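Local coordinates for protein malonyl-CoA decarboxylase (Rhodopseudomonas palustris, PDB 4KSA) that probably catalyses the decarboxylation of malonyl-CoA to acetyl-CoA and carbon dioxide, at residues L236-P241 and E253-S258. Residues are numbered along the deposited sequence; the frame is centred on the assembly and turned at random.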
loop_
_atom_site.group_PDB
_atom_site.type_symbol
_atom_site.label_atom_id
_atom_site.label_comp_id
_atom_site.label_asym_id
_atom_site.label_seq_id
_atom_site.Cartn_x
_atom_site.Cartn_y
_atom_site.Cartn_z
ATOM N N LEU A 236 16.402 5.401 24.227
ATOM C CA LEU A 236 15.315 5.901 25.067
ATOM C C LEU A 236 15.781 5.918 26.521
ATOM O O LEU A 236 16.193 4.884 27.063
ATOM C CB LEU A 236 14.079 5.015 24.933
ATOM C CG LEU A 236 13.230 5.152 23.667
ATOM C CD1 LEU A 236 13.648 6.398 22.890
ATOM C CD2 LEU A 236 13.369 3.879 22.828
ATOM N N THR A 237 15.719 7.089 27.151
ATOM C CA THR A 237 16.188 7.214 28.530
ATOM C C THR A 237 15.404 8.190 29.415
ATOM O O THR A 237 14.410 8.796 28.996
ATOM C CB THR A 237 17.653 7.671 28.566
ATOM O OG1 THR A 237 17.726 9.044 28.155
ATOM C CG2 THR A 237 18.512 6.811 27.634
ATOM N N LYS A 238 15.885 8.342 30.649
ATOM C CA LYS A 238 15.266 9.235 31.631
ATOM C C LYS A 238 16.194 10.389 32.049
ATOM O O LYS A 238 15.972 11.033 33.075
ATOM C CB LYS A 238 14.835 8.424 32.862
ATOM C CG LYS A 238 13.537 7.643 32.667
ATOM C CD LYS A 238 13.265 6.654 33.805
ATOM C CE LYS A 238 14.134 5.409 33.681
ATOM N NZ LYS A 238 13.698 4.317 34.598
ATOM N N ASP A 239 17.216 10.660 31.237
ATOM C CA ASP A 239 18.182 11.721 31.522
ATOM C C ASP A 239 19.121 11.898 30.329
ATOM O O ASP A 239 19.482 10.924 29.676
ATOM C CB ASP A 239 19.025 11.325 32.726
ATOM C CG ASP A 239 19.900 10.116 32.431
ATOM O OD1 ASP A 239 19.345 9.070 32.025
ATOM O OD2 ASP A 239 21.137 10.212 32.595
ATOM N N SER A 240 19.532 13.135 30.075
ATOM C CA SER A 240 20.449 13.457 28.984
ATOM C C SER A 240 21.904 13.151 29.389
ATOM O O SER A 240 22.579 14.006 29.947
ATOM C CB SER A 240 20.320 14.942 28.652
ATOM O OG SER A 240 18.956 15.328 28.622
ATOM N N PRO A 241 22.420 11.949 29.074
ATOM C CA PRO A 241 23.796 11.569 29.433
ATOM C C PRO A 241 24.970 12.473 29.058
ATOM O O PRO A 241 24.858 13.421 28.275
ATOM C CB PRO A 241 23.942 10.176 28.822
ATOM C CG PRO A 241 23.072 10.259 27.620
ATOM C CD PRO A 241 21.839 10.947 28.163
ATOM N N GLU A 253 20.630 -2.590 32.199
ATOM C CA GLU A 253 19.256 -3.067 32.232
ATOM C C GLU A 253 18.350 -2.076 31.508
ATOM O O GLU A 253 18.143 -0.949 31.973
ATOM C CB GLU A 253 18.788 -3.277 33.676
ATOM C CG GLU A 253 18.593 -4.745 34.043
ATOM C CD GLU A 253 17.481 -5.411 33.240
ATOM O OE1 GLU A 253 17.304 -6.639 33.371
ATOM O OE2 GLU A 253 16.773 -4.711 32.485
ATOM N N PRO A 254 17.804 -2.490 30.348
ATOM C CA PRO A 254 16.913 -1.674 29.515
ATOM C C PRO A 254 15.695 -1.183 30.274
ATOM O O PRO A 254 15.418 -1.640 31.379
ATOM C CB PRO A 254 16.543 -2.625 28.377
ATOM C CG PRO A 254 16.589 -3.966 29.038
ATOM C CD PRO A 254 17.871 -3.868 29.827
ATOM N N ILE A 255 14.971 -0.246 29.678
ATOM C CA ILE A 255 13.778 0.293 30.308
ATOM C C ILE A 255 12.651 0.290 29.289
ATOM O O ILE A 255 12.896 0.387 28.092
ATOM C CB ILE A 255 14.006 1.736 30.809
ATOM C CG1 ILE A 255 14.056 2.712 29.628
ATOM C CG2 ILE A 255 15.306 1.803 31.599
ATOM C CD1 ILE A 255 14.220 4.171 30.025
ATOM N N ALA A 256 11.416 0.155 29.756
ATOM C CA ALA A 256 10.284 0.151 28.849
ATOM C C ALA A 256 10.273 1.503 28.159
ATOM O O ALA A 256 10.482 2.533 28.797
ATOM C CB ALA A 256 8.998 -0.064 29.613
ATOM N N ALA A 257 10.039 1.487 26.852
ATOM C CA ALA A 257 10.021 2.700 26.044
ATOM C C ALA A 257 8.995 3.710 26.532
ATOM O O ALA A 257 9.156 4.918 26.344
ATOM C CB ALA A 257 9.753 2.342 24.580
ATOM N N SER A 258 7.934 3.210 27.152
ATOM C CA SER A 258 6.885 4.080 27.658
ATOM C C SER A 258 7.357 4.822 28.904
ATOM O O SER A 258 6.878 5.916 29.197
ATOM C CB SER A 258 5.636 3.254 27.965
ATOM O OG SER A 258 5.970 2.075 28.677
#
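The peptide group joining Leu-236 to Thr-237 is the flat surface met by Ile-255: CD1 and CG1 of the isoleucine lie over one face, beyond the oxygen end, while the methyl group of Thr-237 stands over the opposite face. Ile-255 CD1 is 3.6 Å from Leu-236 O and 3.9 Å from Thr-237 CA, a van der Waals contact of a methyl with the main chain. With CG1 between its own backbone N and carbonyl carbon (chi1 73°) and the chain extended beyond it, Ile-255 directs its terminal methyl at the end of the strand.

Lys-238 borders the same methyl on the solvent side. Its aliphatic part and Ile-255 run alongside in opposite senses, with Lys-238 CE 3.9 Å from Ile-255 CD1. A bend at chi3 (-77°) turns the end of the lysine toward the loop. Deeper in, Leu-236 CD2 meets Ala-257 CB at 4.3 Å, a looser methyl contact. Leu-236 and Ile-255 both also pack on Ala-260, and Leu-236 and Ala-257 both touch Arg-215 of strand 214-220.

No hydrogen bond links 236-241 to 253-258, so the pairing rests on van der Waals packing. Thr-237 instead makes backbone hydrogen bonds to Thr-261 and Thr-262, just before and at the start of strand 262-270. The loop 253-258 thus folds back over the end of strand 230-237 in a long connection, carrying helix 244-248, between two antiparallel neighbours of the mixed sheet of the C-terminal domain, an arrangement consistent with an elaborated acetyltransferase-like (GNAT) fold.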